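Local coordinates for ureidoglycolate hydrolase (Arabidopsis thaliana, PDB 4PXB), which catalyses the manganese-dependent hydrolysis of (S)-ureidoglycolate to glyoxylate, ammonium and carbon dioxide, a late step of plant purine breakdown, at residues S91-I96 with D103-V108; E206-Q211 with A376-L381; T226-P231 with M372-Y377; I277-T282 with T306-E311. The protein carries 1 engineered substitution. All blocks are in the same frame, centred on the assembly; numbering follows the deposited sequence.

Contact 1 (S91-I96 with D103-V108); sequences SHIDAI and DGVVGV. With MN (manganese (II) ion), chain C; MN (manganese (II) ion), chain D; UGC ((2S)-(carbamoylamino)(hydroxy)ethanoic acid), chain E.
His92 turns CG in between its backbone N and its carbonyl carbon (chi1 64°), whereas Asp103 extends CG opposite its N (chi1 -177°); together they bring imidazole and carboxylate to one manganese ion. NE2 of His92 lies 2.3 Å from that ion. OD1 and OD2 of Asp103 each stand 2.2 Å from a different manganese, so this carboxylate bridges the pair, as does one water. His92 NE2 and Asp103 OD1, 3.4 Å apart, are fellow ligands and not a hydrogen-bonded pair. CA of Gly104 makes a CH-pi contact over one imidazole face, 3.6 Å from the His92 ring centroid and displaced toward the rim. A side chain at Gly104 would run into His92 O. At the ring edge away from the metal, ND1 of His92 gives weak bonds to OD1 and O of Asp94, whose carboxylate is itself held by Ser136 OG and the backbone N atoms of Ala137 and Glu138. The side chains of Ile93 and Val108 cross at about a right angle, Ile93 CG2 lying 3.8 Å from Val108 CG2. Ser91 OG bonds Glu206 and, through a water, weakly reaches Gly107 N. His208 completes the protein ligands of the first manganese, Glu138 and His402 those of the second. The water shared by both cations is likely polarised toward hydroxide, consistent with its use as nucleophile in di-metal M20 enzymes.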
loop_
_atom_site.group_PDB
_atom_site.type_symbol
_atom_site.label_atom_id
_atom_site.label_comp_id
_atom_site.label_asym_id
_atom_site.label_seq_id
_atom_site.Cartn_x
_atom_site.Cartn_y
_atom_site.Cartn_z
ATOM N N SER A 91 20.760 -20.161 10.897
ATOM C CA SER A 91 20.309 -18.870 10.421
ATOM C C SER A 91 18.871 -19.000 9.930
ATOM O O SER A 91 18.170 -19.950 10.283
ATOM C CB SER A 91 21.227 -18.373 9.300
ATOM O OG SER A 91 21.116 -16.971 9.141
ATOM N N HIS A 92 18.428 -18.055 9.112
ATOM C CA HIS A 92 17.036 -18.049 8.686
ATOM C C HIS A 92 16.970 -18.205 7.176
ATOM O O HIS A 92 17.983 -18.076 6.494
ATOM C CB HIS A 92 16.410 -16.721 9.083
ATOM C CG HIS A 92 17.019 -15.555 8.382
ATOM N ND1 HIS A 92 16.422 -14.954 7.284
ATOM C CD2 HIS A 92 18.176 -14.886 8.589
ATOM C CE1 HIS A 92 17.187 -13.964 6.860
ATOM N NE2 HIS A 92 18.255 -13.904 7.638
ATOM N N ILE A 93 15.790 -18.493 6.641
ATOM C CA ILE A 93 15.657 -18.524 5.189
ATOM C C ILE A 93 14.535 -17.628 4.685
ATOM O O ILE A 93 14.304 -17.542 3.474
ATOM C CB ILE A 93 15.456 -19.953 4.638
ATOM C CG1 ILE A 93 14.148 -20.555 5.171
ATOM C CG2 ILE A 93 16.685 -20.826 4.938
ATOM C CD1 ILE A 93 13.829 -21.927 4.573
ATOM N N ASP A 94 13.833 -16.953 5.590
ATOM C CA ASP A 94 12.820 -16.017 5.114
ATOM C C ASP A 94 13.495 -14.807 4.470
ATOM O O ASP A 94 14.663 -14.511 4.764
ATOM C CB ASP A 94 11.774 -15.643 6.183
ATOM C CG ASP A 94 12.362 -14.944 7.398
ATOM O OD1 ASP A 94 13.545 -15.162 7.728
ATOM O OD2 ASP A 94 11.605 -14.191 8.060
ATOM N N ALA A 95 12.776 -14.159 3.556
ATOM C CA ALA A 95 13.314 -13.064 2.751
ATOM C C ALA A 95 12.293 -11.954 2.654
ATOM O O ALA A 95 11.129 -12.200 2.301
ATOM C CB ALA A 95 13.654 -13.552 1.345
ATOM N N ILE A 96 12.716 -10.728 2.934
ATOM C CA ILE A 96 11.800 -9.592 2.819
ATOM C C ILE A 96 11.495 -9.351 1.338
ATOM O O ILE A 96 12.254 -9.807 0.469
ATOM C CB ILE A 96 12.357 -8.316 3.500
ATOM C CG1 ILE A 96 13.521 -7.718 2.701
ATOM C CG2 ILE A 96 12.772 -8.599 4.931
ATOM C CD1 ILE A 96 14.124 -6.489 3.395
ATOM N N ASP A 103 21.210 -13.591 1.975
ATOM C CA ASP A 103 20.879 -13.215 3.340
ATOM C C ASP A 103 20.201 -14.388 4.063
ATOM O O ASP A 103 19.167 -14.887 3.608
ATOM C CB ASP A 103 19.932 -12.017 3.263
ATOM C CG ASP A 103 19.558 -11.474 4.601
ATOM O OD1 ASP A 103 20.132 -11.901 5.610
ATOM O OD2 ASP A 103 18.689 -10.605 4.634
ATOM N N GLY A 104 20.802 -14.841 5.164
ATOM C CA GLY A 104 20.252 -15.933 5.957
ATOM C C GLY A 104 20.573 -17.295 5.364
ATOM O O GLY A 104 21.114 -18.168 6.043
ATOM N N VAL A 105 20.237 -17.469 4.087
ATOM C CA VAL A 105 20.368 -18.757 3.412
ATOM C C VAL A 105 21.788 -19.326 3.464
ATOM O O VAL A 105 21.978 -20.544 3.633
ATOM C CB VAL A 105 19.927 -18.635 1.943
ATOM C CG1 VAL A 105 20.092 -19.971 1.214
ATOM C CG2 VAL A 105 18.476 -18.156 1.868
ATOM N N VAL A 106 22.789 -18.459 3.318
ATOM C CA VAL A 106 24.173 -18.922 3.376
ATOM C C VAL A 106 24.456 -19.633 4.707
ATOM O O VAL A 106 25.110 -20.674 4.733
ATOM C CB VAL A 106 25.170 -17.765 3.145
ATOM C CG1 VAL A 106 26.601 -18.207 3.465
ATOM C CG2 VAL A 106 25.074 -17.259 1.691
ATOM N N GLY A 107 23.938 -19.102 5.807
ATOM C CA GLY A 107 24.215 -19.702 7.106
ATOM C C GLY A 107 23.384 -20.936 7.432
ATOM O O GLY A 107 23.638 -21.607 8.429
ATOM N N VAL A 108 22.388 -21.235 6.605
ATOM C CA VAL A 108 21.603 -22.453 6.764
ATOM C C VAL A 108 22.177 -23.540 5.849
ATOM O O VAL A 108 22.606 -24.593 6.317
ATOM C CB VAL A 108 20.097 -22.219 6.450
ATOM C CG1 VAL A 108 19.333 -23.539 6.431
ATOM C CG2 VAL A 108 19.487 -21.281 7.475
HETATM MN MN MN C . 19.931 -12.290 7.794
HETATM MN MN MN D . 17.797 -9.572 6.389
HETATM O O3 UGC E . 17.157 -5.648 9.140
HETATM C C3 UGC E . 17.983 -6.537 9.450
HETATM O O4 UGC E . 18.930 -6.302 10.282
HETATM C C2 UGC E . 17.941 -7.852 8.762
HETATM O O2 UGC E . 16.724 -8.363 8.405
HETATM N N2 UGC E . 18.765 -8.828 9.409
HETATM C C1 UGC E . 19.841 -9.025 8.478
HETATM O O1 UGC E . 19.794 -8.360 7.439
HETATM N N1 UGC E . 20.916 -9.939 8.732
HETATM O O HOH W 1 23.195 -16.429 7.005
HETATM O O HOH W 2 16.721 -14.481 2.658
HETATM O O HOH W 3 15.369 -10.529 3.678
HETATM O O HOH W 4 20.199 -12.671 10.071
HETATM O O HOH W 5 17.808 -11.001 8.321
#

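Contact 2 (E206-Q211 with A376-L381); sequences ELHIEQ and AYHDSL. With MN (manganese (II) ion), chain C; UGC ((2S)-(carbamoylamino)(hydroxy)ethanoic acid), chain E.
The imidazoles of His208 and His378 meet edge to face: CE1 of His378 sits over the centre of one His208 face, planes at 66°, and a water lies in plane at the His378 edge. Over one face of the Tyr377 ring is the substrate carboxylate oxygen O4, which also takes the Tyr377 backbone N-H at 3.1 Å. With an alanine here that carboxylate is likely to lose its aromatic cover. Gln211 grips the carbamoyl group, NE2 giving to substrate O1 at 2.7 Å and OE1 weakly accepting from N1. Glu206 OE1 receives Ser380 OG at 2.7 Å on its anti lone pair and Ser380 N at 3.2 Å. A water joins Glu206 OE2 to Asp379 OD2; OD1 of Asp379 is bonded to Ser149. NE2 of His208 binds manganese at 2.4 Å; a water on that ion lies 2.8 Å from ND1 of His378, whose NE2 bonds Ser374 OG. The carbamoyl group lies beside both manganese ions, O1 on the second, consistent with hydrolysis there.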
loop_
_atom_site.group_PDB
_atom_site.type_symbol
_atom_site.label_atom_id
_atom_site.label_comp_id
_atom_site.label_asym_id
_atom_site.label_seq_id
_atom_site.Cartn_x
_atom_site.Cartn_y
_atom_site.Cartn_z
ATOM N N GLU A 206 26.779 -18.187 13.990
ATOM C CA GLU A 206 26.015 -17.924 12.779
ATOM C C GLU A 206 26.941 -17.447 11.675
ATOM O O GLU A 206 27.661 -16.462 11.844
ATOM C CB GLU A 206 24.918 -16.890 13.042
ATOM C CG GLU A 206 24.073 -16.534 11.818
ATOM C CD GLU A 206 22.803 -15.763 12.172
ATOM O OE1 GLU A 206 22.684 -15.274 13.325
ATOM O OE2 GLU A 206 21.914 -15.639 11.294
ATOM N N LEU A 207 26.940 -18.160 10.548
ATOM C CA LEU A 207 27.647 -17.700 9.353
ATOM C C LEU A 207 26.696 -16.798 8.561
ATOM O O LEU A 207 25.516 -17.123 8.397
ATOM C CB LEU A 207 28.094 -18.915 8.519
ATOM C CG LEU A 207 28.577 -18.697 7.081
ATOM C CD1 LEU A 207 29.890 -17.917 7.054
ATOM C CD2 LEU A 207 28.718 -20.040 6.341
ATOM N N HIS A 208 27.183 -15.651 8.089
ATOM C CA HIS A 208 26.302 -14.708 7.416
ATOM C C HIS A 208 27.085 -13.810 6.464
ATOM O O HIS A 208 28.242 -13.486 6.736
ATOM C CB HIS A 208 25.579 -13.848 8.466
ATOM C CG HIS A 208 24.305 -13.232 7.968
ATOM N ND1 HIS A 208 24.285 -12.200 7.061
ATOM C CD2 HIS A 208 23.017 -13.514 8.267
ATOM C CE1 HIS A 208 23.024 -11.862 6.816
ATOM N NE2 HIS A 208 22.243 -12.645 7.535
ATOM N N ILE A 209 26.477 -13.399 5.351
ATOM C CA ILE A 209 27.145 -12.403 4.513
ATOM C C ILE A 209 27.292 -11.125 5.329
ATOM O O ILE A 209 26.466 -10.844 6.199
ATOM C CB ILE A 209 26.396 -12.115 3.182
ATOM C CG1 ILE A 209 24.966 -11.616 3.444
ATOM C CG2 ILE A 209 26.379 -13.341 2.313
ATOM C CD1 ILE A 209 24.325 -10.954 2.210
ATOM N N GLU A 210 28.344 -10.355 5.057
ATOM C CA GLU A 210 28.614 -9.140 5.823
ATOM C C GLU A 210 27.482 -8.120 5.803
ATOM O O GLU A 210 27.195 -7.502 6.835
ATOM C CB GLU A 210 29.902 -8.455 5.339
ATOM C CG GLU A 210 30.213 -7.197 6.145
ATOM C CD GLU A 210 31.325 -6.363 5.543
ATOM O OE1 GLU A 210 32.222 -6.939 4.890
ATOM O OE2 GLU A 210 31.307 -5.126 5.728
ATOM N N GLN A 211 26.854 -7.941 4.635
ATOM C CA GLN A 211 25.877 -6.861 4.423
ATOM C C GLN A 211 26.540 -5.494 4.593
ATOM O O GLN A 211 25.918 -4.514 5.020
ATOM C CB GLN A 211 24.632 -7.017 5.313
ATOM C CG GLN A 211 23.996 -8.392 5.175
ATOM C CD GLN A 211 22.834 -8.624 6.127
ATOM O OE1 GLN A 211 22.998 -8.645 7.350
ATOM N NE2 GLN A 211 21.648 -8.810 5.563
ATOM N N ALA A 376 23.581 -4.949 11.028
ATOM C CA ALA A 376 22.320 -5.677 10.976
ATOM C C ALA A 376 22.132 -6.459 12.260
ATOM O O ALA A 376 23.105 -6.754 12.969
ATOM C CB ALA A 376 22.313 -6.632 9.793
ATOM N N TYR A 377 20.885 -6.796 12.571
ATOM C CA TYR A 377 20.625 -7.697 13.690
ATOM C C TYR A 377 20.464 -9.103 13.131
ATOM O O TYR A 377 20.303 -9.280 11.916
ATOM C CB TYR A 377 19.386 -7.251 14.508
ATOM C CG TYR A 377 18.116 -7.101 13.694
ATOM C CD1 TYR A 377 17.650 -5.843 13.321
ATOM C CD2 TYR A 377 17.371 -8.215 13.314
ATOM C CE1 TYR A 377 16.479 -5.702 12.586
ATOM C CE2 TYR A 377 16.203 -8.084 12.572
ATOM C CZ TYR A 377 15.768 -6.825 12.212
ATOM O OH TYR A 377 14.615 -6.687 11.473
ATOM N N HIS A 378 20.545 -10.100 14.002
ATOM C CA HIS A 378 20.548 -11.499 13.582
ATOM C C HIS A 378 19.986 -12.320 14.710
ATOM O O HIS A 378 19.904 -11.844 15.842
ATOM C CB HIS A 378 21.982 -11.989 13.346
ATOM C CG HIS A 378 22.727 -11.213 12.309
ATOM N ND1 HIS A 378 22.581 -11.435 10.958
ATOM C CD2 HIS A 378 23.638 -10.215 12.435
ATOM C CE1 HIS A 378 23.363 -10.609 10.293
ATOM N NE2 HIS A 378 24.020 -9.857 11.162
ATOM N N ASP A 379 19.641 -13.568 14.423
ATOM C CA ASP A 379 19.206 -14.475 15.473
ATOM C C ASP A 379 20.279 -14.616 16.564
ATOM O O ASP A 379 19.963 -14.856 17.741
ATOM C CB ASP A 379 18.824 -15.830 14.866
ATOM C CG ASP A 379 17.570 -15.743 14.004
ATOM O OD1 ASP A 379 16.484 -15.436 14.563
ATOM O OD2 ASP A 379 17.660 -15.975 12.773
ATOM N N SER A 380 21.539 -14.432 16.168
ATOM C CA SER A 380 22.666 -14.448 17.102
ATOM C C SER A 380 22.451 -13.460 18.237
ATOM O O SER A 380 22.893 -13.694 19.363
ATOM C CB SER A 380 23.961 -14.080 16.377
ATOM O OG SER A 380 24.332 -15.101 15.466
ATOM N N LEU A 381 21.792 -12.345 17.937
ATOM C CA LEU A 381 21.525 -11.334 18.961
ATOM C C LEU A 381 20.751 -11.939 20.130
ATOM O O LEU A 381 21.053 -11.672 21.296
ATOM C CB LEU A 381 20.753 -10.155 18.366
ATOM C CG LEU A 381 20.337 -9.036 19.325
ATOM C CD1 LEU A 381 21.564 -8.367 19.903
ATOM C CD2 LEU A 381 19.474 -8.017 18.574
HETATM MN MN MN C . 19.931 -12.290 7.794
HETATM O O3 UGC E . 17.157 -5.648 9.140
HETATM C C3 UGC E . 17.983 -6.537 9.450
HETATM O O4 UGC E . 18.930 -6.302 10.282
HETATM C C2 UGC E . 17.941 -7.852 8.762
HETATM O O2 UGC E . 16.724 -8.363 8.405
HETATM N N2 UGC E . 18.765 -8.828 9.409
HETATM C C1 UGC E . 19.841 -9.025 8.478
HETATM O O1 UGC E . 19.794 -8.360 7.439
HETATM N N1 UGC E . 20.916 -9.939 8.732
HETATM O O HOH W 6 19.609 -14.534 11.728
HETATM O O HOH W 7 25.998 -5.795 9.396
HETATM O O HOH W 8 25.271 -8.461 8.737
HETATM O O HOH W 4 20.199 -12.671 10.071
HETATM O O HOH W 5 17.808 -11.001 8.321
#

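Contact 3 (T226-P231 with M372-Y377); sequences TAIAAP and MISRAY. With UGC ((2S)-(carbamoylamino)(hydroxy)ethanoic acid), chain E.
Ala227 O takes the N-H of Ser374 at 2.9 Å in a nearly straight bond (173°), and CA of Ile373 leans on the same oxygen at 3.6 Å. Thr226 N gives to Met372 O and Ala229 N to Ser374 O, so the backbone bonds alternate in direction, the pattern being regular only around Ser374; the two strand segments run 21° apart. Beyond the last of these bonds the chains separate, and a water joins the carbonyl oxygens of Ala229 and Arg375. On the face of Ala227 and Ile373, Ala227 CB touches Ile373 CG1 at 3.9 Å. On the other, Ile228 has CG2 opposite its backbone N, and this branch reaches Ala376 O at 3.5 Å. The hydroxyl of Ser374 gives to that same Ala376 O at 2.6 Å, tightening the turn out of the strand. Pro231 CB packs obliquely on CD1 of the Tyr377 ring at 3.6 Å. Were Tyr377 a serine, a gap would probably open beside Pro231 CB, leaving the proline without its apolar neighbour. The guanidinium of Arg375 forms a salt bridge with Asp278. The arrangement is a parallel pairing of strands 222-239 and 369-374, with Ile228 and Ser374 as its sound bridge, at the point where the metal-binding part of the M20 fold passes into its dimerization region, and its outgoing loop forms a wall of the substrate site.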
loop_
_atom_site.group_PDB
_atom_site.type_symbol
_atom_site.label_atom_id
_atom_site.label_comp_id
_atom_site.label_asym_id
_atom_site.label_seq_id
_atom_site.Cartn_x
_atom_site.Cartn_y
_atom_site.Cartn_z
ATOM N N THR A 226 32.397 -9.187 16.670
ATOM C CA THR A 226 32.631 -9.000 18.103
ATOM C C THR A 226 31.405 -8.479 18.844
ATOM O O THR A 226 31.317 -8.606 20.070
ATOM C CB THR A 226 33.788 -8.016 18.346
ATOM O OG1 THR A 226 33.433 -6.733 17.825
ATOM C CG2 THR A 226 35.061 -8.503 17.659
ATOM N N ALA A 227 30.467 -7.892 18.104
ATOM C CA ALA A 227 29.271 -7.311 18.706
ATOM C C ALA A 227 28.195 -7.071 17.658
ATOM O O ALA A 227 28.495 -6.983 16.472
ATOM C CB ALA A 227 29.613 -6.007 19.409
ATOM N N ILE A 228 26.945 -6.949 18.105
ATOM C CA ILE A 228 25.816 -6.677 17.219
ATOM C C ILE A 228 25.112 -5.389 17.678
ATOM O O ILE A 228 24.775 -5.256 18.851
ATOM C CB ILE A 228 24.812 -7.868 17.222
ATOM C CG1 ILE A 228 25.523 -9.158 16.778
ATOM C CG2 ILE A 228 23.609 -7.566 16.307
ATOM C CD1 ILE A 228 24.725 -10.441 16.988
ATOM N N ALA A 229 24.895 -4.453 16.755
ATOM C CA ALA A 229 24.286 -3.154 17.077
ATOM C C ALA A 229 22.884 -3.295 17.670
ATOM O O ALA A 229 22.219 -4.310 17.466
ATOM C CB ALA A 229 24.251 -2.266 15.836
ATOM N N ALA A 230 22.437 -2.276 18.404
ATOM C CA ALA A 230 21.148 -2.330 19.102
ATOM C C ALA A 230 19.987 -1.882 18.214
ATOM O O ALA A 230 19.940 -0.726 17.794
ATOM C CB ALA A 230 21.198 -1.466 20.360
ATOM N N PRO A 231 19.036 -2.791 17.942
ATOM C CA PRO A 231 17.927 -2.485 17.031
ATOM C C PRO A 231 16.620 -2.084 17.728
ATOM O O PRO A 231 16.289 -2.594 18.797
ATOM C CB PRO A 231 17.722 -3.817 16.305
ATOM C CG PRO A 231 18.032 -4.847 17.359
ATOM C CD PRO A 231 19.108 -4.234 18.254
ATOM N N MET A 372 35.179 -7.127 13.602
ATOM C CA MET A 372 34.223 -6.108 13.186
ATOM C C MET A 372 32.870 -6.278 13.855
ATOM O O MET A 372 32.594 -7.304 14.472
ATOM C CB MET A 372 34.079 -6.112 11.658
ATOM C CG MET A 372 33.701 -7.460 11.077
ATOM S SD MET A 372 33.886 -7.549 9.273
ATOM C CE MET A 372 32.898 -6.160 8.734
ATOM N N ILE A 373 32.035 -5.254 13.723
ATOM C CA ILE A 373 30.720 -5.219 14.341
ATOM C C ILE A 373 29.672 -5.561 13.292
ATOM O O ILE A 373 29.883 -5.299 12.112
ATOM C CB ILE A 373 30.462 -3.794 14.897
ATOM C CG1 ILE A 373 30.631 -3.772 16.407
ATOM C CG2 ILE A 373 29.107 -3.208 14.458
ATOM C CD1 ILE A 373 32.060 -3.749 16.818
ATOM N N SER A 374 28.559 -6.164 13.702
ATOM C CA SER A 374 27.431 -6.308 12.792
ATOM C C SER A 374 26.489 -5.125 12.961
ATOM O O SER A 374 26.087 -4.812 14.078
ATOM C CB SER A 374 26.670 -7.597 13.070
ATOM O OG SER A 374 25.493 -7.644 12.271
ATOM N N ARG A 375 26.137 -4.468 11.858
ATOM C CA ARG A 375 25.182 -3.366 11.911
ATOM C C ARG A 375 23.760 -3.914 11.843
ATOM O O ARG A 375 22.847 -3.402 12.498
ATOM C CB ARG A 375 25.442 -2.399 10.759
ATOM C CG ARG A 375 26.827 -1.771 10.819
ATOM C CD ARG A 375 26.992 -0.660 9.796
ATOM N NE ARG A 375 28.349 -0.128 9.799
ATOM C CZ ARG A 375 28.815 0.738 10.698
ATOM N NH1 ARG A 375 28.033 1.174 11.677
ATOM N NH2 ARG A 375 30.068 1.171 10.617
ATOM N N ALA A 376 23.581 -4.949 11.028
ATOM C CA ALA A 376 22.320 -5.677 10.976
ATOM C C ALA A 376 22.132 -6.459 12.260
ATOM O O ALA A 376 23.105 -6.754 12.969
ATOM C CB ALA A 376 22.313 -6.632 9.793
ATOM N N TYR A 377 20.885 -6.796 12.571
ATOM C CA TYR A 377 20.625 -7.697 13.690
ATOM C C TYR A 377 20.464 -9.103 13.131
ATOM O O TYR A 377 20.303 -9.280 11.916
ATOM C CB TYR A 377 19.386 -7.251 14.508
ATOM C CG TYR A 377 18.116 -7.101 13.694
ATOM C CD1 TYR A 377 17.650 -5.843 13.321
ATOM C CD2 TYR A 377 17.371 -8.215 13.314
ATOM C CE1 TYR A 377 16.479 -5.702 12.586
ATOM C CE2 TYR A 377 16.203 -8.084 12.572
ATOM C CZ TYR A 377 15.768 -6.825 12.212
ATOM O OH TYR A 377 14.615 -6.687 11.473
HETATM O O3 UGC E . 17.157 -5.648 9.140
HETATM C C3 UGC E . 17.983 -6.537 9.450
HETATM O O4 UGC E . 18.930 -6.302 10.282
HETATM C C2 UGC E . 17.941 -7.852 8.762
HETATM O O2 UGC E . 16.724 -8.363 8.405
HETATM N N2 UGC E . 18.765 -8.828 9.409
HETATM C C1 UGC E . 19.841 -9.025 8.478
HETATM O O1 UGC E . 19.794 -8.360 7.439
HETATM N N1 UGC E . 20.916 -9.939 8.732
HETATM O O HOH W 9 20.974 -4.037 14.593
#

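Contact 4 (I277-T282 with T306-E311); sequences IDTVGT and TRDIDE. With UGC ((2S)-(carbamoylamino)(hydroxy)ethanoic acid), chain E.
Arg307 begins beside Val280: its CB lies 3.9 Å from Val280 CG2, and CG skirts the same methyl. From CG the chain runs out extended, NE forms a salt bridge with Asp305, and the guanidinium grips the substrate carboxylate with two bonds. NH1 gives to substrate O4 at 2.7 Å, and NH2 to O3 at 2.6 Å, with O3 at the edge and in the plane of the group. Under this arm Val280 and Arg307 form an antiparallel hydrogen-bonded pair, each N giving to the other's O. They belong to the beta hairpin of strands 280-289 and 295-308, within the region involved in dimerization, and Gly246 of the second subunit packs on both side chains. Val280 O has a second donor in Thr306 OG1 at 2.7 Å, set opposite its backbone N (chi1 -168°). Thr279 OG1 gives a short 2.5 Å bond to Asp308 OD2, met from above the carboxylate plane; OD2 also pairs with Arg313. The other oxygen, Asp308 OD1, accepts Asp310 N in an Asx turn, just before Asp310 caps the N-terminus of helix 311-332. Asp278 and Ile309 lie side by side, Asp278 CB 4.0 Å from Ile309 CG2, while OD1 of Asp278 is bound to Arg375.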
loop_
_atom_site.group_PDB
_atom_site.type_symbol
_atom_site.label_atom_id
_atom_site.label_comp_id
_atom_site.label_asym_id
_atom_site.label_seq_id
_atom_site.Cartn_x
_atom_site.Cartn_y
_atom_site.Cartn_z
ATOM N N ILE A 277 28.298 8.505 12.784
ATOM C CA ILE A 277 27.982 7.837 11.529
ATOM C C ILE A 277 27.393 6.441 11.756
ATOM O O ILE A 277 26.888 5.822 10.822
ATOM C CB ILE A 277 29.221 7.745 10.615
ATOM C CG1 ILE A 277 28.806 7.700 9.140
ATOM C CG2 ILE A 277 30.100 6.553 11.019
ATOM C CD1 ILE A 277 29.972 7.796 8.172
ATOM N N ASP A 278 27.445 5.957 12.996
ATOM C CA ASP A 278 26.950 4.620 13.339
ATOM C C ASP A 278 25.436 4.584 13.546
ATOM O O ASP A 278 24.831 3.505 13.630
ATOM C CB ASP A 278 27.655 4.104 14.596
ATOM C CG ASP A 278 29.124 3.791 14.353
ATOM O OD1 ASP A 278 29.434 3.140 13.330
ATOM O OD2 ASP A 278 29.966 4.200 15.180
ATOM N N THR A 279 24.828 5.765 13.623
ATOM C CA THR A 279 23.397 5.883 13.857
ATOM C C THR A 279 22.648 5.826 12.533
ATOM O O THR A 279 23.020 6.508 11.578
ATOM C CB THR A 279 23.066 7.228 14.529
ATOM O OG1 THR A 279 23.978 7.453 15.609
ATOM C CG2 THR A 279 21.631 7.232 15.060
ATOM N N VAL A 280 21.598 5.012 12.476
ATOM C CA VAL A 280 20.769 4.929 11.277
ATOM C C VAL A 280 19.290 4.968 11.648
ATOM O O VAL A 280 18.903 4.620 12.762
ATOM C CB VAL A 280 21.052 3.630 10.462
ATOM C CG1 VAL A 280 22.464 3.640 9.889
ATOM C CG2 VAL A 280 20.847 2.400 11.329
ATOM N N GLY A 281 18.457 5.383 10.705
ATOM C CA GLY A 281 17.022 5.364 10.930
ATOM C C GLY A 281 16.367 5.411 9.574
ATOM O O GLY A 281 16.887 6.051 8.665
ATOM N N THR A 282 15.239 4.730 9.424
ATOM C CA THR A 282 14.634 4.584 8.108
ATOM C C THR A 282 13.131 4.521 8.250
ATOM O O THR A 282 12.622 3.890 9.178
ATOM C CB THR A 282 15.081 3.253 7.465
ATOM O OG1 THR A 282 16.507 3.168 7.494
ATOM C CG2 THR A 282 14.602 3.148 6.007
ATOM N N THR A 306 15.202 1.986 13.590
ATOM C CA THR A 306 16.355 2.802 13.993
ATOM C C THR A 306 17.311 2.008 14.887
ATOM O O THR A 306 16.877 1.205 15.703
ATOM C CB THR A 306 15.927 4.159 14.638
ATOM O OG1 THR A 306 17.059 5.031 14.746
ATOM C CG2 THR A 306 15.317 3.955 15.996
ATOM N N ARG A 307 18.615 2.205 14.681
ATOM C CA ARG A 307 19.641 1.407 15.345
ATOM C C ARG A 307 20.890 2.227 15.613
ATOM O O ARG A 307 21.117 3.267 14.983
ATOM C CB ARG A 307 20.055 0.209 14.469
ATOM C CG ARG A 307 18.907 -0.431 13.707
ATOM C CD ARG A 307 19.373 -1.539 12.818
ATOM N NE ARG A 307 18.314 -1.916 11.880
ATOM C CZ ARG A 307 18.340 -3.028 11.160
ATOM N NH1 ARG A 307 19.376 -3.863 11.272
ATOM N NH2 ARG A 307 17.347 -3.302 10.333
ATOM N N ASP A 308 21.716 1.733 16.530
ATOM C CA ASP A 308 23.030 2.318 16.761
ATOM C C ASP A 308 23.842 1.287 17.535
ATOM O O ASP A 308 23.271 0.449 18.244
ATOM C CB ASP A 308 22.908 3.629 17.559
ATOM C CG ASP A 308 24.161 4.491 17.479
ATOM O OD1 ASP A 308 25.278 3.929 17.437
ATOM O OD2 ASP A 308 24.037 5.739 17.457
ATOM N N ILE A 309 25.162 1.316 17.392
ATOM C CA ILE A 309 25.990 0.432 18.218
ATOM C C ILE A 309 25.901 0.886 19.674
ATOM O O ILE A 309 25.996 0.072 20.599
ATOM C CB ILE A 309 27.468 0.362 17.725
ATOM C CG1 ILE A 309 28.286 -0.630 18.563
ATOM C CG2 ILE A 309 28.130 1.723 17.770
ATOM C CD1 ILE A 309 27.678 -2.021 18.649
ATOM N N ASP A 310 25.680 2.187 19.869
ATOM C CA ASP A 310 25.531 2.740 21.211
ATOM C C ASP A 310 24.055 2.824 21.594
ATOM O O ASP A 310 23.290 3.575 20.979
ATOM C CB ASP A 310 26.160 4.129 21.289
ATOM C CG ASP A 310 26.152 4.687 22.701
ATOM O OD1 ASP A 310 25.108 5.212 23.132
ATOM O OD2 ASP A 310 27.188 4.572 23.393
ATOM N N GLU A 311 23.662 2.069 22.616
ATOM C CA GLU A 311 22.251 1.955 22.986
ATOM C C GLU A 311 21.639 3.284 23.429
ATOM O O GLU A 311 20.499 3.601 23.074
ATOM C CB GLU A 311 22.072 0.899 24.079
ATOM C CG GLU A 311 20.628 0.521 24.374
ATOM C CD GLU A 311 20.528 -0.579 25.415
ATOM O OE1 GLU A 311 21.586 -0.994 25.940
ATOM O OE2 GLU A 311 19.400 -1.032 25.707
HETATM O O3 UGC E . 17.157 -5.648 9.140
HETATM C C3 UGC E . 17.983 -6.537 9.450
HETATM O O4 UGC E . 18.930 -6.302 10.282
HETATM C C2 UGC E . 17.941 -7.852 8.762
HETATM O O2 UGC E . 16.724 -8.363 8.405
HETATM N N2 UGC E . 18.765 -8.828 9.409
HETATM C C1 UGC E . 19.841 -9.025 8.478
HETATM O O1 UGC E . 19.794 -8.360 7.439
HETATM N N1 UGC E . 20.916 -9.939 8.732
#

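All four contacts touch one substrate. Contact 1 comes first along the chain; contacts 2 and 3 both end on the shared residues 376-377, and contact 4 lies within both spans. Contacts 1 and 2 have centres about 9 Å apart and share the first manganese. The centres of contacts 2 and 3 are about 8 Å apart, strand 369-374 leading through a short loop to helix 379-383. Contact 4, its centre about 23 Å from that of contact 1, neighbours contact 3 through strands 222-239 and 295-308 and the Asp278-Arg375 salt bridge. Metal site and carboxylate-binding arm thus come from separate regions, while His244 and Asn294 of the second subunit also bind the substrate.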